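Local coordinates for protein methylmalonyl-CoA carboxyltransferase 12S subunit (Propionibacterium freudenreichii, PDB 1ON3) that transfers the carboxyl group of methylmalonyl-CoA to the biotin of the 1.3S subunit, forming propanoyl-CoA, as the hexameric 12S core of transcarboxylase, at residues Glu48-Leu53 against Ala99-Phe104; Phe135-Gly140 against Gln170-Ala175; Val272-Glu277 against Pro492-Arg497. One frame throughout, in Å; residues are numbered along the deposited sequence.

Contact 1 of 3, residues Glu48-Leu53 against Ala99-Phe104; sequences ERLNNL and AASQDF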
# COMPACT_ATOMS: atom_id res chain seq x y z
N GLU E 48 -9.31 -15.14 42.18
CA GLU E 48 -8.35 -16.22 42.40
C GLU E 48 -7.92 -16.76 41.04
O GLU E 48 -6.75 -17.10 40.83
CB GLU E 48 -9.00 -17.34 43.23
CG GLU E 48 -9.16 -16.99 44.70
CD GLU E 48 -10.12 -17.90 45.43
OE1 GLU E 48 -10.21 -17.78 46.66
OE2 GLU E 48 -10.80 -18.73 44.79
N ARG E 49 -8.86 -16.85 40.11
CA ARG E 49 -8.57 -17.36 38.77
C ARG E 49 -7.53 -16.50 38.06
O ARG E 49 -6.57 -17.02 37.48
CB ARG E 49 -9.86 -17.43 37.94
CG ARG E 49 -10.76 -18.61 38.35
CD ARG E 49 -12.20 -18.49 37.83
NE ARG E 49 -12.99 -19.67 38.20
CZ ARG E 49 -14.31 -19.76 38.10
NH1 ARG E 49 -15.03 -18.74 37.64
NH2 ARG E 49 -14.93 -20.86 38.49
N LEU E 50 -7.70 -15.18 38.11
CA LEU E 50 -6.74 -14.30 37.47
C LEU E 50 -5.41 -14.39 38.20
O LEU E 50 -4.35 -14.40 37.58
CB LEU E 50 -7.25 -12.86 37.47
CG LEU E 50 -8.36 -12.59 36.47
CD1 LEU E 50 -8.93 -11.18 36.68
CD2 LEU E 50 -7.79 -12.73 35.05
N ASN E 51 -5.46 -14.47 39.53
CA ASN E 51 -4.24 -14.54 40.31
C ASN E 51 -3.47 -15.83 40.03
O ASN E 51 -2.25 -15.83 40.04
CB ASN E 51 -4.54 -14.45 41.81
CG ASN E 51 -3.29 -14.27 42.63
OD1 ASN E 51 -2.56 -13.29 42.46
ND2 ASN E 51 -3.02 -15.21 43.53
N ASN E 52 -4.20 -16.91 39.77
CA ASN E 52 -3.60 -18.20 39.46
C ASN E 52 -3.06 -18.27 38.04
O ASN E 52 -2.02 -18.90 37.78
CB ASN E 52 -4.63 -19.32 39.67
CG ASN E 52 -4.89 -19.60 41.14
OD1 ASN E 52 -5.88 -20.22 41.50
ND2 ASN E 52 -3.99 -19.13 41.99
N LEU E 53 -3.75 -17.63 37.11
CA LEU E 53 -3.34 -17.64 35.71
C LEU E 53 -2.17 -16.72 35.40
O LEU E 53 -1.25 -17.10 34.67
CB LEU E 53 -4.52 -17.24 34.83
CG LEU E 53 -4.21 -17.11 33.32
CD1 LEU E 53 -4.13 -18.50 32.68
CD2 LEU E 53 -5.30 -16.29 32.64
N ALA E 99 -7.06 -9.73 30.12
CA ALA E 99 -7.98 -10.77 30.57
C ALA E 99 -9.22 -10.22 31.26
O ALA E 99 -9.23 -9.08 31.74
CB ALA E 99 -7.25 -11.71 31.52
N ALA E 100 -10.27 -11.04 31.29
CA ALA E 100 -11.52 -10.69 31.95
C ALA E 100 -11.93 -11.91 32.76
O ALA E 100 -11.67 -13.06 32.37
CB ALA E 100 -12.59 -10.36 30.93
N SER E 101 -12.59 -11.69 33.90
CA SER E 101 -12.98 -12.81 34.74
C SER E 101 -14.31 -12.47 35.39
O SER E 101 -14.39 -11.54 36.19
CB SER E 101 -11.89 -13.05 35.79
OG SER E 101 -12.09 -14.25 36.51
N GLN E 102 -15.36 -13.19 35.01
CA GLN E 102 -16.69 -12.94 35.55
C GLN E 102 -16.80 -13.40 36.99
O GLN E 102 -16.27 -14.45 37.38
CB GLN E 102 -17.76 -13.64 34.70
CG GLN E 102 -18.02 -12.94 33.38
CD GLN E 102 -19.10 -13.60 32.55
OE1 GLN E 102 -19.09 -14.81 32.35
NE2 GLN E 102 -20.04 -12.80 32.04
N ASP E 103 -17.53 -12.60 37.78
CA ASP E 103 -17.71 -12.87 39.19
C ASP E 103 -19.15 -13.33 39.44
O ASP E 103 -20.07 -12.52 39.55
CB ASP E 103 -17.43 -11.60 40.00
CG ASP E 103 -17.43 -11.85 41.49
OD1 ASP E 103 -17.80 -12.96 41.90
OD2 ASP E 103 -17.07 -10.92 42.24
N PHE E 104 -19.32 -14.65 39.51
CA PHE E 104 -20.63 -15.23 39.75
C PHE E 104 -21.25 -14.82 41.09
O PHE E 104 -22.46 -14.87 41.25
CB PHE E 104 -20.53 -16.76 39.69
CG PHE E 104 -21.86 -17.45 39.75
CD1 PHE E 104 -22.69 -17.48 38.63
CD2 PHE E 104 -22.32 -18.01 40.94
CE1 PHE E 104 -23.95 -18.06 38.68
CE2 PHE E 104 -23.58 -18.59 41.01
CZ PHE E 104 -24.40 -18.61 39.88
O HOH W 1 -14.29 -16.11 36.58
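An ordered water is gripped by three groups where helix residues Glu48-Leu53 meet Ala99-Phe104. It accepts from Arg49 NH1, 2.9 Å away at the edge of the guanidinium and in its plane, and donates both to Gln102 O at 2.7 Å and to Ser101 OG at 2.9 Å. The water thus takes the place of a direct bond between the segments: Arg49 NH1 stays 4.5 Å from Gln102 O. The arginine chain, extended from CG to NE, carries its head beyond Ser101 toward the end of the strand, while its CB passes the serine hydroxyl. Other bonds fix the rotation of the guanidinium, since NE is paired with Asp241 and NH1 with Asp138. Ser101 OG lies anti to the backbone N (chi1 -171°), on the helix side, where it also bonds Ala46 O just before the segment.

Next to this polar corner the packing is aliphatic. Leu50 spreads its two methyls along the strand: CD1 sits against Ser101 CB at 3.6 Å, CD2 against Ala99 CB at 3.7 Å. The alternation of the strand turns Ala99 and Ser101 toward the helix and Ala100 away from it. Gln102 directs its amide elsewhere, OE1 probably to Asp138 N and NE2 to Gln115.

Residues 48-53 run roughly antiparallel to strand residues 99-102, at 146° with axes 8.9 Å apart at closest. Helix 46-53 lies on one face of the sheet, over strands 85-92 and 95-102, where Leu50 also meets Val86 of strand 85-92, and Phe59 from a loop, with helix 241-253 flanking it through Arg49 and Leu53.

Contact 2 of 3, residues Phe135-Gly140 against Gln170-Ala175; sequences FFYDSG and QIAIIA. With MCA (methylmalonyl-coenzyme A), chain T.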
# COMPACT_ATOMS: atom_id res chain seq x y z
N PHE E 135 -10.50 -14.99 28.76
CA PHE E 135 -11.74 -14.66 29.45
C PHE E 135 -12.33 -15.86 30.22
O PHE E 135 -12.61 -16.90 29.63
CB PHE E 135 -12.74 -14.18 28.38
CG PHE E 135 -13.99 -13.52 28.91
CD1 PHE E 135 -14.77 -12.77 28.05
CD2 PHE E 135 -14.41 -13.69 30.23
CE1 PHE E 135 -15.97 -12.18 28.49
CE2 PHE E 135 -15.61 -13.11 30.68
CZ PHE E 135 -16.39 -12.36 29.81
N PHE E 136 -12.49 -15.71 31.54
CA PHE E 136 -13.10 -16.74 32.39
C PHE E 136 -14.60 -16.40 32.47
O PHE E 136 -14.97 -15.34 32.99
CB PHE E 136 -12.53 -16.75 33.81
CG PHE E 136 -11.13 -17.30 33.93
CD1 PHE E 136 -10.03 -16.46 33.84
CD2 PHE E 136 -10.92 -18.65 34.21
CE1 PHE E 136 -8.73 -16.96 34.04
CE2 PHE E 136 -9.64 -19.16 34.41
CZ PHE E 136 -8.54 -18.31 34.33
N TYR E 137 -15.43 -17.28 31.92
CA TYR E 137 -16.88 -17.11 31.91
C TYR E 137 -17.51 -17.88 33.08
O TYR E 137 -17.17 -19.03 33.33
CB TYR E 137 -17.44 -17.68 30.60
CG TYR E 137 -17.00 -16.93 29.36
CD1 TYR E 137 -17.84 -15.99 28.77
CD2 TYR E 137 -15.78 -17.21 28.74
CE1 TYR E 137 -17.48 -15.34 27.58
CE2 TYR E 137 -15.41 -16.57 27.56
CZ TYR E 137 -16.26 -15.65 26.98
OH TYR E 137 -15.90 -15.02 25.81
N ASP E 138 -18.46 -17.25 33.77
CA ASP E 138 -19.12 -17.85 34.92
C ASP E 138 -20.33 -16.94 35.06
O ASP E 138 -20.31 -16.01 35.86
CB ASP E 138 -18.20 -17.71 36.14
CG ASP E 138 -18.60 -18.61 37.30
OD1 ASP E 138 -19.74 -19.11 37.27
OD2 ASP E 138 -17.80 -18.79 38.24
N SER E 139 -21.39 -17.21 34.30
CA SER E 139 -22.53 -16.30 34.28
C SER E 139 -23.91 -16.86 33.95
O SER E 139 -24.05 -17.83 33.22
CB SER E 139 -22.21 -15.17 33.28
OG SER E 139 -23.35 -14.42 32.90
N GLY E 140 -24.94 -16.18 34.45
CA GLY E 140 -26.31 -16.57 34.17
C GLY E 140 -26.83 -15.92 32.89
O GLY E 140 -28.03 -15.99 32.59
N GLN E 170 -7.60 -15.60 21.12
CA GLN E 170 -8.66 -15.44 22.12
C GLN E 170 -8.99 -16.80 22.71
O GLN E 170 -9.36 -17.73 21.99
CB GLN E 170 -9.92 -14.85 21.48
CG GLN E 170 -9.76 -13.51 20.81
CD GLN E 170 -11.05 -13.04 20.18
OE1 GLN E 170 -11.93 -12.52 20.87
NE2 GLN E 170 -11.19 -13.25 18.87
N ILE E 171 -8.82 -16.91 24.03
CA ILE E 171 -9.06 -18.14 24.77
C ILE E 171 -10.19 -17.97 25.79
O ILE E 171 -10.17 -17.07 26.63
CB ILE E 171 -7.76 -18.57 25.51
CG1 ILE E 171 -6.66 -18.84 24.48
CG2 ILE E 171 -8.00 -19.81 26.37
CD1 ILE E 171 -5.25 -19.02 25.09
N ALA E 172 -11.20 -18.82 25.70
CA ALA E 172 -12.31 -18.76 26.62
C ALA E 172 -12.23 -19.91 27.60
O ALA E 172 -11.93 -21.05 27.21
CB ALA E 172 -13.61 -18.82 25.86
N ILE E 173 -12.46 -19.63 28.87
CA ILE E 173 -12.47 -20.68 29.89
C ILE E 173 -13.84 -20.62 30.56
O ILE E 173 -14.15 -19.63 31.24
CB ILE E 173 -11.38 -20.48 30.97
CG1 ILE E 173 -9.99 -20.42 30.34
CG2 ILE E 173 -11.40 -21.63 31.96
CD1 ILE E 173 -9.45 -19.00 30.20
N ILE E 174 -14.67 -21.64 30.35
CA ILE E 174 -15.99 -21.69 30.96
C ILE E 174 -15.79 -22.42 32.27
O ILE E 174 -15.46 -23.61 32.28
CB ILE E 174 -17.01 -22.51 30.12
CG1 ILE E 174 -16.81 -22.27 28.62
CG2 ILE E 174 -18.43 -22.12 30.56
CD1 ILE E 174 -16.99 -20.87 28.17
N ALA E 175 -16.00 -21.71 33.38
CA ALA E 175 -15.77 -22.29 34.70
C ALA E 175 -16.98 -22.22 35.63
O ALA E 175 -16.84 -22.29 36.85
CB ALA E 175 -14.58 -21.60 35.35
C8 MCA T . -28.79 -15.57 37.38
N9 MCA T . -29.15 -14.49 38.19
C4 MCA T . -29.54 -13.51 37.30
C5 MCA T . -29.37 -14.08 36.01
N7 MCA T . -28.90 -15.37 36.09
N3 MCA T . -30.00 -12.22 37.57
C2 MCA T . -30.29 -11.51 36.42
N1 MCA T . -30.17 -11.96 35.13
C6 MCA T . -29.71 -13.25 34.88
N6 MCA T . -29.60 -13.64 33.61
C1' MCA T . -29.16 -14.32 39.54
C2' MCA T . -30.26 -15.21 40.15
O2' MCA T . -31.50 -14.56 40.13
C3' MCA T . -29.68 -15.51 41.51
O3' MCA T . -30.05 -14.49 42.42
C4' MCA T . -28.15 -15.57 41.31
O4' MCA T . -27.92 -14.78 40.08
C5' MCA T . -27.50 -16.98 41.03
O5' MCA T . -28.39 -17.79 40.99
P1 MCA T . -28.98 -18.99 41.37
O11 MCA T . -30.22 -19.20 40.84
O12 MCA T . -28.89 -18.71 42.68
O6 MCA T . -28.18 -20.33 40.88
P2 MCA T . -27.67 -21.46 40.40
O21 MCA T . -28.70 -22.10 41.07
O22 MCA T . -26.29 -21.73 40.49
O7 MCA T . -28.12 -21.44 38.86
CPB MCA T . -27.81 -20.58 38.07
CPA MCA T . -28.24 -20.47 36.62
CP7 MCA T . -29.60 -19.81 36.93
CP9 MCA T . -28.18 -21.81 35.86
CP8 MCA T . -27.26 -19.49 35.92
OP3 MCA T . -29.52 -18.73 37.55
CP6 MCA T . -30.50 -19.44 35.90
OP2 MCA T . -30.85 -20.35 35.06
NP2 MCA T . -30.97 -18.04 35.79
CP5 MCA T . -31.24 -17.62 34.45
CP4 MCA T . -30.89 -17.81 33.08
CP3 MCA T . -31.34 -17.00 31.95
OP1 MCA T . -32.69 -16.98 32.03
NP1 MCA T . -30.72 -16.28 30.84
CP2 MCA T . -31.70 -15.63 30.02
CP1 MCA T . -30.96 -14.80 29.06
P3 MCA T . -30.00 -14.12 44.02
O31 MCA T . -30.96 -15.24 44.26
O32 MCA T . -30.63 -12.77 44.20
O33 MCA T . -28.72 -14.34 44.80
S MCA T . -31.80 -13.99 28.06
CS1 MCA T . -30.29 -13.57 27.57
OS1 MCA T . -29.12 -13.86 27.95
CS2 MCA T . -30.19 -13.78 26.19
CS3 MCA T . -29.89 -12.72 25.45
CS4 MCA T . -30.25 -14.98 25.21
OS4 MCA T . -30.57 -14.85 24.02
OS5 MCA T . -29.96 -16.06 25.70
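Four backbone hydrogen bonds join Phe135-Gly140 to Gln170-Ala175 in parallel register, Phe135 facing Ala172, Phe136 facing Ile173 and Tyr137 facing Ile174. Phe135 and Tyr137 use both N and O: Phe135 N bonds Ile171 O at 3.0 Å, Phe135 O receives Ile173 N at 2.8 Å, Tyr137 N reaches Ile173 O at 2.8 Å, and Tyr137 O takes Ala175 N at 2.9 Å. The last is the straightest, 171° at the hydrogen. Ile173 O is also approached by the CA-H of Phe136.

Among the side chains, Phe136 and Ile173 lie side by side on one face of the sheet. Ile173 CD1 stands over the centre of the phenyl ring, 4.1 Å from its centroid, in a CH-pi contact, while CB and CG2 press on the CD2 rim. On the other face the ring of Tyr137 has its CE2 against Ala172 CB at a tight 3.3 Å, and its CD2 side against Ile174 CD1. The rings of Phe135 and Tyr137, two residues apart on one strand, overlap at their rims, Tyr137 CZ lying above the phenyl plane. The phenol oxygen is held by Ser185.

The ligand bonds lie just past the paired residues, after strand 133-139. Gly140 O accepts the adenine N6 of methylmalonyl-CoA at 3.0 Å and, weakly, NP1 of the pantetheine arm, consistent with its holding the bent form of the ligand.

With helix 147-164 between them, these strands form a beta-alpha-beta crossover of the crotonase-like fold, in which the loop leaving the first strand delivers a backbone carbonyl to the CoA pocket.

Contact 3 of 3, residues Val272-Glu277 against Pro492-Arg497; sequences VSPNTE and PADTRR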
# COMPACT_ATOMS: atom_id res chain seq x y z
N VAL E 272 17.78 -34.86 15.42
CA VAL E 272 16.88 -35.40 14.41
C VAL E 272 17.39 -36.75 13.93
O VAL E 272 17.08 -37.18 12.81
CB VAL E 272 16.72 -34.43 13.21
CG1 VAL E 272 15.94 -33.19 13.65
CG2 VAL E 272 18.08 -34.02 12.68
N SER E 273 18.16 -37.43 14.78
CA SER E 273 18.73 -38.73 14.44
C SER E 273 17.62 -39.70 14.09
O SER E 273 16.47 -39.51 14.50
CB SER E 273 19.56 -39.27 15.62
OG SER E 273 18.75 -39.40 16.77
N PRO E 274 17.94 -40.74 13.31
CA PRO E 274 16.92 -41.73 12.92
C PRO E 274 16.35 -42.48 14.11
O PRO E 274 17.02 -42.63 15.12
CB PRO E 274 17.69 -42.65 11.97
CG PRO E 274 18.73 -41.75 11.37
CD PRO E 274 19.20 -40.98 12.59
N ASN E 275 15.11 -42.94 13.99
CA ASN E 275 14.49 -43.74 15.03
C ASN E 275 13.81 -44.89 14.31
O ASN E 275 12.73 -44.74 13.74
CB ASN E 275 13.45 -42.95 15.83
CG ASN E 275 12.93 -43.73 17.03
OD1 ASN E 275 12.98 -44.95 17.05
ND2 ASN E 275 12.44 -43.02 18.03
N THR E 276 14.46 -46.05 14.33
CA THR E 276 13.95 -47.23 13.65
C THR E 276 12.62 -47.77 14.17
O THR E 276 11.96 -48.53 13.47
CB THR E 276 14.98 -48.36 13.69
OG1 THR E 276 15.24 -48.71 15.05
CG2 THR E 276 16.29 -47.91 13.03
N GLU E 277 12.23 -47.38 15.38
CA GLU E 277 10.97 -47.85 15.93
C GLU E 277 9.81 -47.38 15.08
O GLU E 277 8.76 -48.02 15.05
CB GLU E 277 10.77 -47.37 17.37
CG GLU E 277 11.82 -47.86 18.35
CD GLU E 277 11.52 -47.45 19.78
OE1 GLU E 277 10.62 -48.05 20.40
OE2 GLU E 277 12.18 -46.52 20.28
N PRO E 492 10.98 -44.69 7.00
CA PRO E 492 10.16 -44.15 8.09
C PRO E 492 11.01 -43.62 9.24
O PRO E 492 10.63 -42.67 9.93
CB PRO E 492 9.30 -45.35 8.50
CG PRO E 492 9.14 -46.10 7.21
CD PRO E 492 10.51 -46.03 6.59
N ALA E 493 12.17 -44.24 9.44
CA ALA E 493 13.06 -43.85 10.52
C ALA E 493 13.57 -42.41 10.42
O ALA E 493 13.96 -41.84 11.43
CB ALA E 493 14.26 -44.82 10.59
N ASP E 494 13.57 -41.84 9.22
CA ASP E 494 14.05 -40.47 9.01
C ASP E 494 12.94 -39.41 9.00
O ASP E 494 13.20 -38.25 8.70
CB ASP E 494 14.80 -40.35 7.67
CG ASP E 494 15.97 -41.33 7.55
OD1 ASP E 494 16.68 -41.56 8.55
OD2 ASP E 494 16.20 -41.86 6.44
N THR E 495 11.71 -39.80 9.33
CA THR E 495 10.59 -38.86 9.31
C THR E 495 10.84 -37.53 10.04
O THR E 495 10.65 -36.46 9.46
CB THR E 495 9.33 -39.53 9.88
OG1 THR E 495 9.04 -40.70 9.10
CG2 THR E 495 8.12 -38.57 9.78
N ARG E 496 11.27 -37.59 11.29
CA ARG E 496 11.53 -36.36 12.03
C ARG E 496 12.52 -35.46 11.29
O ARG E 496 12.28 -34.27 11.12
CB ARG E 496 12.06 -36.67 13.43
CG ARG E 496 12.26 -35.43 14.32
CD ARG E 496 12.65 -35.84 15.72
NE ARG E 496 13.41 -34.82 16.44
CZ ARG E 496 12.90 -33.72 16.99
NH1 ARG E 496 11.59 -33.48 16.92
NH2 ARG E 496 13.71 -32.87 17.62
N ARG E 497 13.63 -36.03 10.82
CA ARG E 497 14.60 -35.23 10.08
C ARG E 497 14.00 -34.60 8.83
O ARG E 497 14.20 -33.42 8.57
CB ARG E 497 15.81 -36.07 9.68
CG ARG E 497 16.85 -35.32 8.88
CD ARG E 497 18.16 -36.10 8.83
NE ARG E 497 18.05 -37.35 8.09
CZ ARG E 497 18.07 -37.45 6.77
NH1 ARG E 497 18.20 -36.36 6.03
NH2 ARG E 497 17.96 -38.64 6.18
O HOH W 2 17.22 -39.16 9.98
O HOH W 3 14.92 -38.60 11.65
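Ala493 is the tight point of this contact. Its carbonyl oxygen accepts Asn275 N at 3.0 Å, with 162° at the hydrogen and the donor tilted out of the carbonyl plane, and Pro274 CA adds a CA-H...O approach to the same oxygen at 3.3 Å. In return Ala493 CA makes a CA-H...O contact with Asn275 O, and its methyl, turned toward the loop, lies 3.5 Å from Asn275 O. The two chains are thereby held backbone to backbone around one small residue, with Thr276 passing beside the same methyl.

Val272 closes the other end of the packed region. Its CB rests on CA and CB of Arg497, while CG1 approaches Arg496 NE from a side chain crossing it at about a right angle. The extended chain of Arg496 runs on past the valine, and its guanidinium is held by Ile299 O, Asp271 O and a salt bridge to Asp301.

Both segments lead into helices. Asn275 OD1 accepts Glu277 N at 3.0 Å, a capping bond in the approach to helix 278-281, and Asp494 occupies the N-cap position of helix 495-505, although its carboxylate makes no capping bond. In the C-terminal, crotonase-like half, the contact thus lays the loop after helix 241-253 along the start of that last helix.

Between Pro274 and Arg497 the fit is looser and water mediates. One water accepts from Arg497 N at 3.0 Å and lies 2.8 Å from Val272 O; a second accepts from Arg497 NE at 2.7 Å, in the guanidinium plane, and lies 2.8 Å from Asp494 OD1. A bend at chi3 (66°) folds Arg497 back toward Asp494, yet NH2 and OD2 form merely a long salt bridge. The exposed ring of Pro274 meets this carboxylate at a slant, CG and CB against OD1.

How the contacts relate
Along the chain the three contacts follow in series, each closing before the next opens. Contacts 1 and 2 are centred about 9 Å apart and share one sheet, since strands 95-102 and 133-139 are neighbours. They meet directly: Arg49 and Gln102 of contact 1 both reach Asp138 of contact 2, the salt bridge from Arg49 NH1 to Asp138 OD2 measuring 2.8 Å. The helix packing of contact 1 is thereby tied to the strand that runs on to the coenzyme site. Contact 3 belongs to the other half of this duplicated chain, beside its second seven-stranded sheet. Its centre is about 42 Å from that of contact 2, across the centre of the chain, and it touches neither.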